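Local coordinates for protein beta-catenin homolog sys-1 (Caenorhabditis elegans, PDB 3C2G) that acts as a beta-catenin of the Wnt asymmetry pathway, a transcription coregulator that binds the TCF factor POP-1 directly and activates or represses target genes, at residues I397-N400 with C401-L405; T404-N407 with F408-M411. One frame throughout, in Å; residues are numbered along the deposited sequence.

In the fold
Both interactions lie on helix 388-409 of the armadillo domain, the second reaching its C-terminal end region, and neither closes a loop: each joins side chains one helical turn apart. Read from the N terminus, interaction 1 (397-400 with 401-405) comes first, from about the middle of the helix, and interaction 2 (404-407 with 408-411) takes over about 10 Å further on, centre to centre. They neither nest nor cross but overlap end to end, sharing T404 and L405. Over both interactions the helix is set against helices 339-352 and 457-472; helix 368-377 joins at interaction 1 and helix 357-365 at interaction 2. The bound peptide runs within reach of both contacts.

Interaction 1 (I397-N400 with C401-L405); sequences IICN and CLRTL
N400 and R403 carry the polar, tightly joined side of this helical turn, their side chains lying alongside one another and pointing the same way. R403 NH2 donates to N400 OD1 at 2.8 Å in a moderately bent bond (146° at the hydrogen), and the amide and guanidinium planes stand nearly perpendicular. A bend at chi3 (39°) folds the arginine back along the helix, laying one face of its guanidinium over N400 CA. With an alanine in place of R403 the guanidinium is gone, and N400 OD1 and S350 OG would probably both lose this partner, leaving the amide held mainly through T346. The N400 carbonyl is gripped twice by T404: OG1 at 2.9 Å and the backbone N at 3.0 Å reach N400 O from opposite faces of its plane. The hydroxyl can do so because it lies beside its own backbone N (chi1 -52°), which gives this buried group a partner within its own helix.

The apolar side is more lightly joined within the turn. I398 and L402 run side by side, with CG2 of I398 3.9 Å from CD1 of L402, and C399 SG lies equally far, 3.9 Å, from R403 NH1; both are van der Waals touches.

Helices 339-352, 457-472 and 368-377 of the armadillo domain pack round the turn. Helix 339-352 faces the polar side, where S350 also bonds R403 NH2 and T346 takes N400 ND2; the bound peptide packs an aromatic side chain on N400 and a basic one on R403. I398, C399 and L402 lean on helix 457-472, while I397, C401 and L402 meet helix 368-377.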
loop_
_atom_site.group_PDB
_atom_site.type_symbol
_atom_site.label_atom_id
_atom_site.label_comp_id
_atom_site.label_asym_id
_atom_site.label_seq_id
_atom_site.Cartn_x
_atom_site.Cartn_y
_atom_site.Cartn_z
ATOM N N ILE A 397 -10.916 7.981 4.143
ATOM C CA ILE A 397 -11.326 8.719 2.947
ATOM C C ILE A 397 -11.541 10.221 3.230
ATOM O O ILE A 397 -10.969 11.080 2.549
ATOM C CB ILE A 397 -12.577 8.094 2.280
ATOM C CG1 ILE A 397 -12.210 6.741 1.648
ATOM C CG2 ILE A 397 -13.149 9.048 1.232
ATOM C CD1 ILE A 397 -13.359 5.989 1.041
ATOM N N ILE A 398 -12.361 10.525 4.235
ATOM C CA ILE A 398 -12.602 11.903 4.641
ATOM C C ILE A 398 -11.288 12.558 5.038
ATOM O O ILE A 398 -11.031 13.716 4.714
ATOM C CB ILE A 398 -13.601 11.980 5.803
ATOM C CG1 ILE A 398 -14.951 11.421 5.363
ATOM C CG2 ILE A 398 -13.765 13.436 6.292
ATOM C CD1 ILE A 398 -15.873 11.129 6.528
ATOM N N CYS A 399 -10.446 11.794 5.724
ATOM C CA CYS A 399 -9.151 12.292 6.126
ATOM C C CYS A 399 -8.286 12.670 4.923
ATOM O O CYS A 399 -7.655 13.721 4.936
ATOM C CB CYS A 399 -8.444 11.285 7.006
ATOM S SG CYS A 399 -7.008 12.004 7.791
ATOM N N ASN A 400 -8.273 11.823 3.887
ATOM C CA ASN A 400 -7.610 12.152 2.626
ATOM C C ASN A 400 -8.135 13.429 1.986
ATOM O O ASN A 400 -7.355 14.241 1.499
ATOM C CB ASN A 400 -7.783 11.025 1.601
ATOM C CG ASN A 400 -6.983 9.778 1.941
ATOM O OD1 ASN A 400 -5.983 9.833 2.657
ATOM N ND2 ASN A 400 -7.414 8.650 1.401
ATOM N N CYS A 401 -9.450 13.587 1.945
ATOM C CA CYS A 401 -10.048 14.751 1.291
ATOM C C CYS A 401 -9.664 16.064 1.978
ATOM O O CYS A 401 -9.228 17.001 1.319
ATOM C CB CYS A 401 -11.560 14.605 1.186
ATOM S SG CYS A 401 -12.119 13.306 0.034
ATOM N N LEU A 402 -9.765 16.096 3.303
ATOM C CA LEU A 402 -9.423 17.272 4.087
ATOM C C LEU A 402 -7.940 17.591 4.045
ATOM O O LEU A 402 -7.548 18.766 4.086
ATOM C CB LEU A 402 -9.877 17.108 5.531
ATOM C CG LEU A 402 -11.373 16.928 5.770
ATOM C CD1 LEU A 402 -11.559 16.567 7.211
ATOM C CD2 LEU A 402 -12.215 18.170 5.411
ATOM N N ARG A 403 -7.106 16.563 3.962
ATOM C CA ARG A 403 -5.667 16.792 3.792
ATOM C C ARG A 403 -5.395 17.433 2.415
ATOM O O ARG A 403 -4.540 18.299 2.274
ATOM C CB ARG A 403 -4.889 15.485 3.971
ATOM C CG ARG A 403 -3.551 15.648 4.675
ATOM C CD ARG A 403 -2.817 14.303 4.948
ATOM N NE ARG A 403 -2.951 13.361 3.839
ATOM C CZ ARG A 403 -3.662 12.240 3.899
ATOM N NH1 ARG A 403 -4.281 11.906 5.036
ATOM N NH2 ARG A 403 -3.758 11.458 2.820
ATOM N N THR A 404 -6.150 17.033 1.403
ATOM C CA THR A 404 -6.020 17.664 0.104
ATOM C C THR A 404 -6.487 19.117 0.174
ATOM O O THR A 404 -5.822 20.000 -0.371
ATOM C CB THR A 404 -6.816 16.920 -0.969
ATOM O OG1 THR A 404 -6.463 15.537 -0.927
ATOM C CG2 THR A 404 -6.533 17.500 -2.356
ATOM N N LEU A 405 -7.612 19.352 0.850
ATOM C CA LEU A 405 -8.126 20.703 1.048
ATOM C C LEU A 405 -7.073 21.597 1.671
ATOM O O LEU A 405 -6.844 22.700 1.197
ATOM C CB LEU A 405 -9.398 20.716 1.913
ATOM C CG LEU A 405 -10.071 22.089 2.178
ATOM C CD1 LEU A 405 -10.479 22.760 0.886
ATOM C CD2 LEU A 405 -11.282 21.981 3.120
#

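Interaction 2 (T404-N407 with F408-M411); sequences TLNN and FLMM
F408 lies alongside T404 one turn back, both side chains pointing the same way, and its path can be followed atom by atom. CB sits over the preceding turn, 3.3 Å from L405 O. With CG beside the backbone N (chi1 -73°), the ring swings back toward T404: CG comes to 3.8 Å from T404 O and CD2 to 3.3 Å from the same oxygen. Further out, CE2 packs on the methyl CG2 of T404 at 3.7 Å. The backbone beneath is less regular. F408 N donates to T404 O at 3.3 Å and makes a weaker bond to L405 O, which also accepts from L409 N; such sharing is consistent with a helix nearing its end.

On another side of the helix, L405 and L409 cross at an angle, CG of L405 3.8 Å from CD1 of L409. The selenomethionine M410 lays its CG against N406 O, but its high mobility makes the detail uncertain.

This is i to i+4 packing in the C-terminal end region of helix 388-409 of the armadillo domain. F408 rests on K360 and A363 of helix 357-365, and T404 on L349 and S350 of helix 339-352. On the peptide-binding surface, N407 OD1 accepts a hydrogen bond from the backbone of the bound peptide. L409, M410 and N406 face helix 457-472, meeting at L470, and there N406 OD1 pairs with S467.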
loop_
_atom_site.group_PDB
_atom_site.type_symbol
_atom_site.label_atom_id
_atom_site.label_comp_id
_atom_site.label_asym_id
_atom_site.label_seq_id
_atom_site.Cartn_x
_atom_site.Cartn_y
_atom_site.Cartn_z
ATOM N N THR A 404 -6.150 17.033 1.403
ATOM C CA THR A 404 -6.020 17.664 0.104
ATOM C C THR A 404 -6.487 19.117 0.174
ATOM O O THR A 404 -5.822 20.000 -0.371
ATOM C CB THR A 404 -6.816 16.920 -0.969
ATOM O OG1 THR A 404 -6.463 15.537 -0.927
ATOM C CG2 THR A 404 -6.533 17.500 -2.356
ATOM N N LEU A 405 -7.612 19.352 0.850
ATOM C CA LEU A 405 -8.126 20.703 1.048
ATOM C C LEU A 405 -7.073 21.597 1.671
ATOM O O LEU A 405 -6.844 22.700 1.197
ATOM C CB LEU A 405 -9.398 20.716 1.913
ATOM C CG LEU A 405 -10.071 22.089 2.178
ATOM C CD1 LEU A 405 -10.479 22.760 0.886
ATOM C CD2 LEU A 405 -11.282 21.981 3.120
ATOM N N ASN A 406 -6.424 21.096 2.712
ATOM C CA ASN A 406 -5.455 21.859 3.482
ATOM C C ASN A 406 -4.222 22.229 2.674
ATOM O O ASN A 406 -3.680 23.321 2.837
ATOM C CB ASN A 406 -5.074 21.106 4.758
ATOM C CG ASN A 406 -6.260 20.920 5.716
ATOM O OD1 ASN A 406 -7.341 21.488 5.521
ATOM N ND2 ASN A 406 -6.053 20.121 6.761
ATOM N N ASN A 407 -3.798 21.337 1.782
ATOM C CA ASN A 407 -2.717 21.641 0.838
ATOM C C ASN A 407 -3.066 22.745 -0.159
ATOM O O ASN A 407 -2.176 23.440 -0.633
ATOM C CB ASN A 407 -2.241 20.379 0.118
ATOM C CG ASN A 407 -1.519 19.414 1.049
ATOM O OD1 ASN A 407 -1.011 19.816 2.102
ATOM N ND2 ASN A 407 -1.489 18.131 0.677
ATOM N N PHE A 408 -4.354 22.919 -0.457
ATOM C CA PHE A 408 -4.824 24.046 -1.277
ATOM C C PHE A 408 -4.850 25.370 -0.513
ATOM O O PHE A 408 -4.374 26.382 -1.009
ATOM C CB PHE A 408 -6.232 23.798 -1.825
ATOM C CG PHE A 408 -6.298 22.791 -2.918
ATOM C CD1 PHE A 408 -5.497 22.906 -4.039
ATOM C CD2 PHE A 408 -7.194 21.739 -2.842
ATOM C CE1 PHE A 408 -5.565 21.969 -5.054
ATOM C CE2 PHE A 408 -7.274 20.794 -3.856
ATOM C CZ PHE A 408 -6.454 20.911 -4.964
ATOM N N LEU A 409 -5.421 25.361 0.689
ATOM C CA LEU A 409 -5.724 26.604 1.401
ATOM C C LEU A 409 -4.486 27.431 1.756
ATOM O O LEU A 409 -4.590 28.630 1.968
ATOM C CB LEU A 409 -6.606 26.347 2.628
ATOM C CG LEU A 409 -8.008 25.785 2.356
ATOM C CD1 LEU A 409 -8.707 25.288 3.627
ATOM C CD2 LEU A 409 -8.882 26.785 1.615
HETATM N N MSE A 410 -3.325 26.789 1.785
HETATM C CA MSE A 410 -2.054 27.468 2.029
HETATM C C MSE A 410 -1.834 28.644 1.084
HETATM O O MSE A 410 -1.481 29.743 1.526
HETATM C CB MSE A 410 -0.898 26.479 1.900
HETATM C CG MSE A 410 -1.094 25.207 2.702
HETATM SE SE MSE A 410 -0.428 25.286 4.547
HETATM C CE MSE A 410 -1.162 26.992 5.190
HETATM N N MSE A 411 -2.061 28.404 -0.209
HETATM C CA MSE A 411 -1.955 29.423 -1.259
HETATM C C MSE A 411 -2.480 30.801 -0.856
HETATM O O MSE A 411 -1.870 31.813 -1.157
HETATM C CB MSE A 411 -2.729 28.978 -2.503
HETATM C CG MSE A 411 -2.164 27.772 -3.234
HETATM SE SE MSE A 411 -3.425 27.114 -4.598
HETATM C CE MSE A 411 -3.622 28.746 -5.686
#